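Local atomic coordinates of botulinum neurotoxin type G (Clostridium botulinum, PDB entry 3MPP), a protein that targets nerve cells through its receptor-binding domain and delivers a zinc protease light chain into the host cytosol. Residues A[83-95]-A[103-115]. The protein carries 4 engineered substitutions. Sequence-based numbering, arbitrary orientation.
Sequences IQTYLQNEYTIIS and WKVSIKGNRIIWT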
loop_
_atom_site.group_PDB
_atom_site.type_symbol
_atom_site.label_atom_id
_atom_site.label_comp_id
_atom_site.label_asym_id
_atom_site.label_seq_id
_atom_site.Cartn_x
_atom_site.Cartn_y
_atom_site.Cartn_z
ATOM N N ILE A 83 14.652 -5.311 17.151
ATOM C CA ILE A 83 13.479 -6.160 16.994
ATOM C C ILE A 83 12.718 -6.458 18.297
ATOM O O ILE A 83 11.484 -6.571 18.283
ATOM C CB ILE A 83 13.809 -7.464 16.211
ATOM C CG1 ILE A 83 12.530 -8.057 15.621
ATOM C CG2 ILE A 83 14.550 -8.460 17.073
ATOM C CD1 ILE A 83 11.936 -7.179 14.534
ATOM N N GLN A 84 13.423 -6.567 19.424
ATOM C CA GLN A 84 12.712 -6.846 20.667
ATOM C C GLN A 84 11.839 -5.661 21.092
ATOM O O GLN A 84 10.746 -5.849 21.621
ATOM C CB GLN A 84 13.664 -7.295 21.779
ATOM C CG GLN A 84 14.255 -8.677 21.510
ATOM C CD GLN A 84 13.190 -9.715 21.133
ATOM O OE1 GLN A 84 12.135 -9.809 21.767
ATOM N NE2 GLN A 84 13.473 -10.502 20.104
ATOM N N THR A 85 12.306 -4.443 20.839
ATOM C CA THR A 85 11.460 -3.270 21.074
ATOM C C THR A 85 10.207 -3.351 20.208
ATOM O O THR A 85 9.090 -3.165 20.681
ATOM C CB THR A 85 12.215 -1.945 20.810
ATOM O OG1 THR A 85 13.285 -1.825 21.749
ATOM C CG2 THR A 85 11.279 -0.736 20.959
ATOM N N TYR A 86 10.403 -3.663 18.935
ATOM C CA TYR A 86 9.305 -3.752 17.986
ATOM C C TYR A 86 8.292 -4.803 18.450
ATOM O O TYR A 86 7.086 -4.554 18.461
ATOM C CB TYR A 86 9.865 -4.056 16.589
ATOM C CG TYR A 86 8.847 -4.358 15.500
ATOM C CD1 TYR A 86 8.288 -3.336 14.734
ATOM C CD2 TYR A 86 8.479 -5.674 15.208
ATOM C CE1 TYR A 86 7.369 -3.612 13.723
ATOM C CE2 TYR A 86 7.566 -5.959 14.184
ATOM C CZ TYR A 86 7.019 -4.927 13.455
ATOM O OH TYR A 86 6.126 -5.195 12.456
ATOM N N LEU A 87 8.787 -5.962 18.872
ATOM C CA LEU A 87 7.914 -7.054 19.293
ATOM C C LEU A 87 7.231 -6.842 20.644
ATOM O O LEU A 87 6.112 -7.299 20.851
ATOM C CB LEU A 87 8.698 -8.368 19.349
ATOM C CG LEU A 87 9.047 -8.959 17.990
ATOM C CD1 LEU A 87 9.773 -10.285 18.166
ATOM C CD2 LEU A 87 7.771 -9.132 17.193
ATOM N N GLN A 88 7.908 -6.168 21.566
ATOM C CA GLN A 88 7.450 -6.156 22.956
ATOM C C GLN A 88 6.740 -4.871 23.384
ATOM O O GLN A 88 6.049 -4.847 24.404
ATOM C CB GLN A 88 8.628 -6.452 23.887
ATOM C CG GLN A 88 9.254 -7.826 23.629
ATOM C CD GLN A 88 10.376 -8.156 24.595
ATOM O OE1 GLN A 88 10.444 -7.610 25.696
ATOM N NE2 GLN A 88 11.261 -9.060 24.187
ATOM N N ASN A 89 6.911 -3.807 22.609
ATOM C CA ASN A 89 6.354 -2.503 22.990
ATOM C C ASN A 89 4.989 -2.278 22.352
ATOM O O ASN A 89 4.884 -2.038 21.149
ATOM C CB ASN A 89 7.344 -1.378 22.652
ATOM C CG ASN A 89 6.784 0.042 22.899
ATOM O OD1 ASN A 89 6.984 0.931 22.075
ATOM N ND2 ASN A 89 6.131 0.260 24.039
ATOM N N GLU A 90 3.942 -2.403 23.165
ATOM C CA GLU A 90 2.597 -2.089 22.718
ATOM C C GLU A 90 2.284 -0.640 23.046
ATOM O O GLU A 90 2.492 -0.184 24.172
ATOM C CB GLU A 90 1.554 -3.021 23.355
ATOM C CG GLU A 90 0.137 -2.752 22.847
ATOM C CD GLU A 90 -0.931 -3.571 23.549
ATOM O OE1 GLU A 90 -0.578 -4.495 24.304
ATOM O OE2 GLU A 90 -2.127 -3.284 23.344
ATOM N N TYR A 91 1.803 0.095 22.054
ATOM C CA TYR A 91 1.476 1.497 22.263
ATOM C C TYR A 91 0.135 1.818 21.634
ATOM O O TYR A 91 -0.201 1.309 20.572
ATOM C CB TYR A 91 2.574 2.422 21.709
ATOM C CG TYR A 91 2.927 2.182 20.255
ATOM C CD1 TYR A 91 2.304 2.901 19.235
ATOM C CD2 TYR A 91 3.883 1.234 19.904
ATOM C CE1 TYR A 91 2.631 2.678 17.887
ATOM C CE2 TYR A 91 4.214 1.001 18.576
ATOM C CZ TYR A 91 3.589 1.726 17.576
ATOM O OH TYR A 91 3.923 1.471 16.274
ATOM N N THR A 92 -0.635 2.649 22.323
ATOM C CA THR A 92 -1.924 3.095 21.832
ATOM C C THR A 92 -1.688 4.094 20.696
ATOM O O THR A 92 -0.694 4.835 20.701
ATOM C CB THR A 92 -2.707 3.754 22.988
ATOM O OG1 THR A 92 -2.798 2.818 24.056
ATOM C CG2 THR A 92 -4.110 4.155 22.564
ATOM N N ILE A 93 -2.575 4.089 19.708
ATOM C CA ILE A 93 -2.523 5.083 18.644
ATOM C C ILE A 93 -3.826 5.869 18.560
ATOM O O ILE A 93 -3.818 7.046 18.220
ATOM C CB ILE A 93 -2.203 4.469 17.267
ATOM C CG1 ILE A 93 -3.208 3.389 16.893
ATOM C CG2 ILE A 93 -0.777 3.898 17.245
ATOM C CD1 ILE A 93 -3.124 2.990 15.415
ATOM N N ILE A 94 -4.942 5.208 18.865
ATOM C CA ILE A 94 -6.249 5.857 18.855
ATOM C C ILE A 94 -7.048 5.382 20.064
ATOM O O ILE A 94 -7.101 4.183 20.344
ATOM C CB ILE A 94 -7.053 5.525 17.581
ATOM C CG1 ILE A 94 -6.219 5.761 16.316
ATOM C CG2 ILE A 94 -8.330 6.359 17.531
ATOM C CD1 ILE A 94 -6.845 5.177 15.049
ATOM N N SER A 95 -7.666 6.311 20.786
ATOM C CA SER A 95 -8.431 5.923 21.960
ATOM C C SER A 95 -9.638 6.811 22.202
ATOM O O SER A 95 -9.655 7.986 21.825
ATOM C CB SER A 95 -7.545 5.929 23.203
ATOM O OG SER A 95 -7.330 7.253 23.657
ATOM N N TRP A 103 -12.718 2.420 24.486
ATOM C CA TRP A 103 -11.990 1.600 23.517
ATOM C C TRP A 103 -10.685 2.238 23.070
ATOM O O TRP A 103 -10.533 3.461 23.076
ATOM C CB TRP A 103 -12.836 1.287 22.281
ATOM C CG TRP A 103 -13.273 2.493 21.497
ATOM C CD1 TRP A 103 -14.487 3.113 21.568
ATOM C CD2 TRP A 103 -12.516 3.210 20.507
ATOM N NE1 TRP A 103 -14.532 4.172 20.697
ATOM C CE2 TRP A 103 -13.336 4.256 20.033
ATOM C CE3 TRP A 103 -11.221 3.079 19.987
ATOM C CZ2 TRP A 103 -12.908 5.162 19.064
ATOM C CZ3 TRP A 103 -10.797 3.980 19.016
ATOM C CH2 TRP A 103 -11.636 5.007 18.565
ATOM N N LYS A 104 -9.751 1.396 22.654
ATOM C CA LYS A 104 -8.489 1.885 22.126
ATOM C C LYS A 104 -8.002 0.983 21.006
ATOM O O LYS A 104 -8.237 -0.227 21.019
ATOM C CB LYS A 104 -7.439 1.970 23.233
ATOM C CG LYS A 104 -6.903 0.625 23.691
ATOM C CD LYS A 104 -5.911 0.786 24.842
ATOM C CE LYS A 104 -5.365 -0.566 25.295
ATOM N NZ LYS A 104 -4.165 -0.439 26.178
ATOM N N VAL A 105 -7.341 1.596 20.030
ATOM C CA VAL A 105 -6.603 0.875 19.018
ATOM C C VAL A 105 -5.121 1.015 19.365
ATOM O O VAL A 105 -4.620 2.122 19.608
ATOM C CB VAL A 105 -6.891 1.440 17.604
ATOM C CG1 VAL A 105 -5.997 0.772 16.558
ATOM C CG2 VAL A 105 -8.362 1.253 17.249
ATOM N N SER A 106 -4.426 -0.113 19.430
ATOM C CA SER A 106 -3.000 -0.091 19.737
ATOM C C SER A 106 -2.201 -0.926 18.729
ATOM O O SER A 106 -2.746 -1.744 17.985
ATOM C CB SER A 106 -2.754 -0.576 21.166
ATOM O OG SER A 106 -3.067 -1.947 21.293
ATOM N N ILE A 107 -0.903 -0.692 18.700
ATOM C CA ILE A 107 -0.026 -1.421 17.816
ATOM C C ILE A 107 1.015 -2.102 18.686
ATOM O O ILE A 107 1.498 -1.521 19.662
ATOM C CB ILE A 107 0.641 -0.480 16.788
ATOM C CG1 ILE A 107 -0.401 -0.004 15.764
ATOM C CG2 ILE A 107 1.821 -1.176 16.111
ATOM C CD1 ILE A 107 0.139 0.940 14.707
ATOM N N LYS A 108 1.304 -3.359 18.380
ATOM C CA LYS A 108 2.405 -4.042 19.037
ATOM C C LYS A 108 3.175 -4.814 17.975
ATOM O O LYS A 108 2.814 -5.936 17.609
ATOM C CB LYS A 108 1.901 -4.975 20.141
ATOM C CG LYS A 108 3.003 -5.520 21.048
ATOM C CD LYS A 108 2.446 -6.553 22.016
ATOM C CE LYS A 108 3.481 -7.018 23.030
ATOM N NZ LYS A 108 2.885 -8.059 23.917
ATOM N N GLY A 109 4.227 -4.193 17.464
ATOM C CA GLY A 109 5.016 -4.813 16.422
ATOM C C GLY A 109 4.155 -5.054 15.202
ATOM O O GLY A 109 3.591 -4.121 14.632
ATOM N N ASN A 110 4.048 -6.318 14.815
ATOM C CA ASN A 110 3.289 -6.710 13.647
ATOM C C ASN A 110 1.842 -7.061 13.999
ATOM O O ASN A 110 1.181 -7.806 13.274
ATOM C CB ASN A 110 3.971 -7.886 12.957
ATOM C CG ASN A 110 4.166 -9.068 13.887
ATOM O OD1 ASN A 110 4.434 -8.899 15.081
ATOM N ND2 ASN A 110 4.032 -10.274 13.345
ATOM N N ARG A 111 1.360 -6.519 15.114
ATOM C CA ARG A 111 -0.028 -6.727 15.524
ATOM C C ARG A 111 -0.770 -5.407 15.598
ATOM O O ARG A 111 -0.266 -4.428 16.142
ATOM C CB ARG A 111 -0.111 -7.380 16.909
ATOM C CG ARG A 111 0.232 -8.844 16.957
ATOM C CD ARG A 111 0.010 -9.420 18.355
ATOM N NE ARG A 111 0.209 -10.861 18.322
ATOM C CZ ARG A 111 -0.156 -11.702 19.275
ATOM N NH1 ARG A 111 -0.750 -11.253 20.375
ATOM N NH2 ARG A 111 0.076 -13.000 19.121
ATOM N N ILE A 112 -1.986 -5.397 15.078
ATOM C CA ILE A 112 -2.882 -4.276 15.283
ATOM C C ILE A 112 -3.983 -4.783 16.208
ATOM O O ILE A 112 -4.540 -5.855 15.975
ATOM C CB ILE A 112 -3.457 -3.768 13.945
ATOM C CG1 ILE A 112 -4.397 -2.586 14.176
ATOM C CG2 ILE A 112 -4.157 -4.885 13.209
ATOM C CD1 ILE A 112 -3.700 -1.253 14.216
ATOM N N ILE A 113 -4.276 -4.025 17.264
ATOM C CA ILE A 113 -5.051 -4.546 18.394
ATOM C C ILE A 113 -6.215 -3.645 18.790
ATOM O O ILE A 113 -6.052 -2.437 18.959
ATOM C CB ILE A 113 -4.165 -4.693 19.647
ATOM C CG1 ILE A 113 -2.988 -5.629 19.383
ATOM C CG2 ILE A 113 -4.984 -5.161 20.835
ATOM C CD1 ILE A 113 -1.943 -5.585 20.486
ATOM N N TRP A 114 -7.382 -4.253 18.956
ATOM C CA TRP A 114 -8.580 -3.565 19.420
ATOM C C TRP A 114 -8.911 -4.014 20.854
ATOM O O TRP A 114 -8.972 -5.205 21.135
ATOM C CB TRP A 114 -9.735 -3.901 18.471
ATOM C CG TRP A 114 -11.098 -3.443 18.898
ATOM C CD1 TRP A 114 -12.121 -4.229 19.350
ATOM C CD2 TRP A 114 -11.605 -2.104 18.869
ATOM N NE1 TRP A 114 -13.227 -3.460 19.611
ATOM C CE2 TRP A 114 -12.937 -2.153 19.324
ATOM C CE3 TRP A 114 -11.065 -0.870 18.500
ATOM C CZ2 TRP A 114 -13.731 -1.016 19.426
ATOM C CZ3 TRP A 114 -11.856 0.254 18.603
ATOM C CH2 TRP A 114 -13.175 0.174 19.059
ATOM N N THR A 115 -9.115 -3.061 21.755
ATOM C CA THR A 115 -9.333 -3.379 23.160
ATOM C C THR A 115 -10.546 -2.657 23.735
ATOM O O THR A 115 -10.732 -1.456 23.510
ATOM C CB THR A 115 -8.098 -3.027 24.024
ATOM O OG1 THR A 115 -6.968 -3.801 23.595
ATOM C CG2 THR A 115 -8.382 -3.308 25.487
HETATM O O HOH W 1 5.922 -2.235 18.791
HETATM O O HOH W 2 5.373 -7.134 25.988
HETATM O O HOH W 3 -4.038 -4.695 24.869
HETATM O O HOH W 4 1.491 -5.910 25.566
HETATM O O HOH W 5 -2.090 0.304 24.652
#
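Glu-90 holds CG anti to its backbone N (chi1 -177°) and stays extended, which carries its carboxylate diagonally over to Ser-106 on the neighbouring strand. Tyr-86 puts its ring carbon CG opposite the backbone N (chi1 173°), and its ring lies flat against Gly-109. Strands 90-98 and 103-108 form an antiparallel beta hairpin, and strand 111-115 extends it as a third strand, in the jelly-roll-like, lectin-type N-terminal half of the receptor-binding domain. A short helix, 83-88, leads into it.

Ser-106 OG donates to Glu-90 OE2 at 2.6 Å, on the anti side of the carboxylate. Water 3 donates to the same oxygen, and water 4 links Glu-90 OE1 to Lys-108 NZ. Glu-90 CB touches Lys-108 CG. Lys-104 NZ reaches Thr-92 OG1 through water 5. The two lysine ammonium groups lie beyond salt-bridge range of Glu-90, but could still favour its ionised form.

Tyr-91 and Ile-107 exchange two backbone bonds. Beyond them lies a classic beta bulge: Ile-93 N and Ile-94 N both donate to Val-105 O, at 2.8 and 3.2 Å. The bulge shifts the register by one residue. Ile-93 CD1 packs on Val-105 CG1 and Ile-107 CD1. Ile-94 CG2 meets the edge of the Trp-103 ring at CH2, 3.7 Å away. Phe-71 of the other sheet packs on both Ile-94 and Val-105.

At the far end, Gly-109 sits in the type II' turn from Lys-108 to Arg-111. Water 1 accepts from Gly-109 N and donates to Tyr-86 O and Asn-89 O, tying helix end to turn. Gly-109 CA lies 3.5 Å from the Tyr-86 ring centroid, only 10° off the ring normal.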